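PDB 2C9K: pesticidal crystal protein Cry4Aa from Bacillus thuringiensis, which kills mosquito larvae by binding to midgut epithelial cells and promoting their colloid-osmotic lysis, as a receptor-recognising, pore-forming delta-endotoxin. Local coordinates for residues 530-542 / 588-600. Residues are numbered along the deposited sequence; the frame is centred on the assembly and turned at random.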
loop_
_atom_site.group_PDB
_atom_site.type_symbol
_atom_site.label_atom_id
_atom_site.label_comp_id
_atom_site.label_asym_id
_atom_site.label_seq_id
_atom_site.Cartn_x
_atom_site.Cartn_y
_atom_site.Cartn_z
ATOM N N SER A 530 -0.290 3.085 31.198
ATOM C CA SER A 530 -0.923 2.139 32.110
ATOM C C SER A 530 -2.347 2.545 32.443
ATOM O O SER A 530 -2.791 3.643 32.111
ATOM C CB SER A 530 -0.141 2.057 33.410
ATOM O OG SER A 530 -0.490 3.153 34.234
ATOM N N ALA A 531 -3.048 1.654 33.132
ATOM C CA ALA A 531 -4.429 1.892 33.523
ATOM C C ALA A 531 -4.641 3.211 34.276
ATOM O O ALA A 531 -5.723 3.795 34.218
ATOM C CB ALA A 531 -4.932 0.720 34.364
ATOM N N ASN A 532 -3.612 3.688 34.969
ATOM C CA ASN A 532 -3.735 4.930 35.734
ATOM C C ASN A 532 -3.285 6.145 34.941
ATOM O O ASN A 532 -3.401 7.282 35.408
ATOM C CB ASN A 532 -2.919 4.841 37.026
ATOM C CG ASN A 532 -3.256 3.604 37.840
ATOM O OD1 ASN A 532 -4.424 3.366 38.176
ATOM N ND2 ASN A 532 -2.235 2.804 38.158
ATOM N N THR A 533 -2.781 5.901 33.736
ATOM C CA THR A 533 -2.304 6.975 32.872
ATOM C C THR A 533 -2.895 6.899 31.460
ATOM O O THR A 533 -2.195 7.090 30.468
ATOM C CB THR A 533 -0.774 6.936 32.790
ATOM O OG1 THR A 533 -0.344 5.607 32.457
ATOM C CG2 THR A 533 -0.173 7.361 34.122
ATOM N N ARG A 534 -4.193 6.632 31.379
ATOM C CA ARG A 534 -4.865 6.523 30.093
ATOM C C ARG A 534 -4.989 7.876 29.413
ATOM O O ARG A 534 -5.295 8.885 30.052
ATOM C CB ARG A 534 -6.264 5.931 30.276
ATOM C CG ARG A 534 -6.306 4.667 31.097
ATOM C CD ARG A 534 -7.706 4.429 31.611
ATOM N NE ARG A 534 -8.570 3.799 30.619
ATOM C CZ ARG A 534 -9.896 3.741 30.718
ATOM N NH1 ARG A 534 -10.512 4.284 31.762
ATOM N NH2 ARG A 534 -10.607 3.128 29.783
ATOM N N ALA A 535 -4.744 7.894 28.110
ATOM C CA ALA A 535 -4.872 9.119 27.342
ATOM C C ALA A 535 -6.368 9.290 27.123
ATOM O O ALA A 535 -7.109 8.309 27.051
ATOM C CB ALA A 535 -4.154 8.989 26.011
ATOM N N VAL A 536 -6.820 10.532 27.043
ATOM C CA VAL A 536 -8.231 10.808 26.825
ATOM C C VAL A 536 -8.364 11.529 25.496
ATOM O O VAL A 536 -7.582 12.430 25.201
ATOM C CB VAL A 536 -8.800 11.678 27.965
ATOM C CG1 VAL A 536 -10.148 12.256 27.580
ATOM C CG2 VAL A 536 -8.946 10.836 29.205
ATOM N N ILE A 537 -9.348 11.133 24.698
ATOM C CA ILE A 537 -9.561 11.738 23.385
ATOM C C ILE A 537 -10.935 12.363 23.184
ATOM O O ILE A 537 -11.959 11.710 23.369
ATOM C CB ILE A 537 -9.351 10.699 22.296
ATOM C CG1 ILE A 537 -10.152 9.439 22.654
ATOM C CG2 ILE A 537 -7.866 10.422 22.142
ATOM C CD1 ILE A 537 -9.901 8.251 21.764
ATOM N N ASN A 538 -10.947 13.630 22.794
ATOM C CA ASN A 538 -12.196 14.332 22.564
ATOM C C ASN A 538 -12.366 14.647 21.092
ATOM O O ASN A 538 -11.503 15.249 20.459
ATOM C CB ASN A 538 -12.238 15.606 23.395
ATOM C CG ASN A 538 -12.217 15.318 24.874
ATOM O OD1 ASN A 538 -13.147 14.712 25.409
ATOM N ND2 ASN A 538 -11.149 15.735 25.547
ATOM N N LEU A 539 -13.504 14.219 20.564
ATOM C CA LEU A 539 -13.858 14.387 19.162
ATOM C C LEU A 539 -14.938 15.455 19.057
ATOM O O LEU A 539 -16.040 15.280 19.585
ATOM C CB LEU A 539 -14.421 13.071 18.628
ATOM C CG LEU A 539 -14.062 12.495 17.262
ATOM C CD1 LEU A 539 -15.114 11.440 16.926
ATOM C CD2 LEU A 539 -14.024 13.568 16.193
ATOM N N SER A 540 -14.631 16.561 18.392
ATOM C CA SER A 540 -15.622 17.608 18.227
ATOM C C SER A 540 -16.059 17.681 16.780
ATOM O O SER A 540 -15.253 17.956 15.888
ATOM C CB SER A 540 -15.074 18.968 18.653
ATOM O OG SER A 540 -15.105 19.115 20.061
ATOM N N ILE A 541 -17.332 17.396 16.548
ATOM C CA ILE A 541 -17.884 17.478 15.211
ATOM C C ILE A 541 -18.842 18.664 15.247
ATOM O O ILE A 541 -19.998 18.540 15.666
ATOM C CB ILE A 541 -18.649 16.201 14.818
ATOM C CG1 ILE A 541 -17.735 14.989 14.959
ATOM C CG2 ILE A 541 -19.122 16.303 13.381
ATOM C CD1 ILE A 541 -18.369 13.687 14.503
ATOM N N PRO A 542 -18.350 19.844 14.845
ATOM C CA PRO A 542 -19.127 21.080 14.813
ATOM C C PRO A 542 -20.487 20.871 14.176
ATOM O O PRO A 542 -20.585 20.375 13.059
ATOM C CB PRO A 542 -18.245 22.008 13.993
ATOM C CG PRO A 542 -16.879 21.599 14.422
ATOM C CD PRO A 542 -16.966 20.087 14.399
ATOM N N VAL A 588 -12.480 17.054 14.356
ATOM C CA VAL A 588 -11.412 17.610 15.170
ATOM C C VAL A 588 -11.142 16.735 16.377
ATOM O O VAL A 588 -11.990 16.603 17.248
ATOM C CB VAL A 588 -11.761 19.015 15.677
ATOM C CG1 VAL A 588 -10.511 19.700 16.183
ATOM C CG2 VAL A 588 -12.410 19.825 14.575
ATOM N N PHE A 589 -9.956 16.141 16.411
ATOM C CA PHE A 589 -9.540 15.283 17.509
ATOM C C PHE A 589 -8.608 16.037 18.450
ATOM O O PHE A 589 -7.638 16.661 18.015
ATOM C CB PHE A 589 -8.801 14.038 16.991
ATOM C CG PHE A 589 -9.691 13.016 16.348
ATOM C CD1 PHE A 589 -10.035 13.112 15.005
ATOM C CD2 PHE A 589 -10.217 11.971 17.097
ATOM C CE1 PHE A 589 -10.890 12.185 14.419
ATOM C CE2 PHE A 589 -11.077 11.037 16.518
ATOM C CZ PHE A 589 -11.414 11.148 15.176
ATOM N N ASN A 590 -8.907 15.973 19.744
ATOM C CA ASN A 590 -8.080 16.615 20.766
ATOM C C ASN A 590 -7.725 15.623 21.856
ATOM O O ASN A 590 -8.484 14.693 22.145
ATOM C CB ASN A 590 -8.811 17.786 21.420
ATOM C CG ASN A 590 -8.561 19.100 20.719
ATOM O OD1 ASN A 590 -9.451 19.643 20.066
ATOM N ND2 ASN A 590 -7.344 19.623 20.848
ATOM N N ARG A 591 -6.556 15.822 22.452
ATOM C CA ARG A 591 -6.106 14.988 23.556
ATOM C C ARG A 591 -6.065 15.910 24.772
ATOM O O ARG A 591 -5.418 16.952 24.734
ATOM C CB ARG A 591 -4.720 14.416 23.270
ATOM C CG ARG A 591 -4.213 13.569 24.398
ATOM C CD ARG A 591 -3.081 12.669 23.994
ATOM N NE ARG A 591 -2.591 11.963 25.168
ATOM C CZ ARG A 591 -1.570 11.121 25.160
ATOM N NH1 ARG A 591 -0.928 10.876 24.028
ATOM N NH2 ARG A 591 -1.188 10.534 26.286
ATOM N N SER A 592 -6.756 15.539 25.844
ATOM C CA SER A 592 -6.796 16.393 27.025
ATOM C C SER A 592 -6.045 15.885 28.247
ATOM O O SER A 592 -5.717 16.663 29.138
ATOM C CB SER A 592 -8.245 16.655 27.406
ATOM O OG SER A 592 -8.925 15.432 27.589
ATOM N N ASP A 593 -5.778 14.585 28.296
ATOM C CA ASP A 593 -5.071 13.999 29.433
ATOM C C ASP A 593 -3.717 14.670 29.654
ATOM O O ASP A 593 -3.210 15.354 28.774
ATOM C CB ASP A 593 -4.872 12.491 29.227
ATOM C CG ASP A 593 -3.985 12.173 28.042
ATOM O OD1 ASP A 593 -4.447 12.324 26.892
ATOM O OD2 ASP A 593 -2.822 11.775 28.261
ATOM N N VAL A 594 -3.139 14.463 30.831
ATOM C CA VAL A 594 -1.853 15.052 31.178
ATOM C C VAL A 594 -0.693 14.096 30.933
ATOM O O VAL A 594 0.454 14.518 30.794
ATOM C CB VAL A 594 -1.829 15.462 32.667
ATOM C CG1 VAL A 594 -0.407 15.724 33.118
ATOM C CG2 VAL A 594 -2.669 16.699 32.874
ATOM N N TYR A 595 -1.003 12.809 30.869
ATOM C CA TYR A 595 0.003 11.766 30.688
ATOM C C TYR A 595 0.825 11.842 29.399
ATOM O O TYR A 595 0.766 10.947 28.553
ATOM C CB TYR A 595 -0.689 10.409 30.817
ATOM C CG TYR A 595 -1.604 10.366 32.022
ATOM C CD1 TYR A 595 -2.986 10.261 31.872
ATOM C CD2 TYR A 595 -1.090 10.505 33.314
ATOM C CE1 TYR A 595 -3.834 10.304 32.981
ATOM C CE2 TYR A 595 -1.924 10.549 34.424
ATOM C CZ TYR A 595 -3.295 10.451 34.255
ATOM O OH TYR A 595 -4.124 10.526 35.355
ATOM N N THR A 596 1.617 12.904 29.283
ATOM C CA THR A 596 2.452 13.142 28.107
ATOM C C THR A 596 3.323 11.962 27.706
ATOM O O THR A 596 3.632 11.801 26.529
ATOM C CB THR A 596 3.383 14.356 28.304
ATOM O OG1 THR A 596 4.364 14.054 29.304
ATOM C CG2 THR A 596 2.584 15.573 28.736
ATOM N N ASN A 597 3.730 11.143 28.671
ATOM C CA ASN A 597 4.564 9.994 28.350
ATOM C C ASN A 597 3.793 8.815 27.764
ATOM O O ASN A 597 4.396 7.883 27.225
ATOM C CB ASN A 597 5.361 9.544 29.575
ATOM C CG ASN A 597 6.535 10.463 29.869
ATOM O OD1 ASN A 597 7.126 11.046 28.951
ATOM N ND2 ASN A 597 6.893 10.586 31.148
ATOM N N THR A 598 2.466 8.847 27.858
ATOM C CA THR A 598 1.669 7.767 27.293
ATOM C C THR A 598 1.490 8.000 25.796
ATOM O O THR A 598 0.711 8.851 25.383
ATOM C CB THR A 598 0.288 7.669 27.959
ATOM O OG1 THR A 598 0.458 7.380 29.348
ATOM C CG2 THR A 598 -0.533 6.556 27.333
ATOM N N THR A 599 2.235 7.243 24.997
ATOM C CA THR A 599 2.187 7.338 23.539
ATOM C C THR A 599 0.931 6.695 22.973
ATOM O O THR A 599 0.576 5.575 23.339
ATOM C CB THR A 599 3.397 6.632 22.882
ATOM O OG1 THR A 599 4.607 7.330 23.206
ATOM C CG2 THR A 599 3.228 6.584 21.375
ATOM N N VAL A 600 0.265 7.407 22.070
ATOM C CA VAL A 600 -0.942 6.907 21.421
ATOM C C VAL A 600 -0.742 6.994 19.911
ATOM O O VAL A 600 -0.414 8.054 19.377
ATOM C CB VAL A 600 -2.188 7.739 21.815
ATOM C CG1 VAL A 600 -3.415 7.246 21.050
ATOM C CG2 VAL A 600 -2.428 7.630 23.311
#
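Thr598 O is gripped end-on by two nitrogens of Arg591, NH1 and NH2 (2.7 Å from NH2), while Ala535 CB lies over one face of the same guanidinium, 3.4 Å from Arg591 NH2. Thr598 O and the carboxylate of Asp593 both lie at the edge of this flat group; NH2 meets the syn lone pair of Asp593 OD2, and NH1 has a further acceptor in Phe502 O. An extended chain, with CG anti to the backbone N (chi1 179°), carries the charge beyond the strand to the loop that follows. The salt bridge to Asp593 and the two bonds to Thr598 O probably fix the rotation of the guanidinium. Thr598 then reaches across with its hydroxyl, OG1 donating to Thr533 O at 2.9 Å in the carbonyl plane. Nearby, Thr533 CA sits over the centre of the Tyr595 ring, 3.5 Å from its centroid, a CH-pi contact, and Arg534 O approaches the edge of that ring near its plane. The type I turns Ser530-Thr533 and Tyr595-Thr598 meet beyond the start of strand 536-541 and the end of strand 584-591, neighbouring antiparallel strands in one sheet of the C-terminal beta-sandwich, domain III of the three-domain Cry toxins. Asn538 and Asn590 form a hydrogen-bonded pair, Asn538 N donating to Asn590 O at 2.8 Å and Asn538 O accepting from Asn590 N in return. Ser540 and Val588 repeat it, Ser540 N to Val588 O being nearly straight (171°). On the face turned to strand 517-527 of the other sheet, Leu539 and Phe589 point the same way as a non-hydrogen-bonded pair; Leu539 CD2 rides over the ring, 3.8 Å from its centroid, and Phe506 stacks with Phe589.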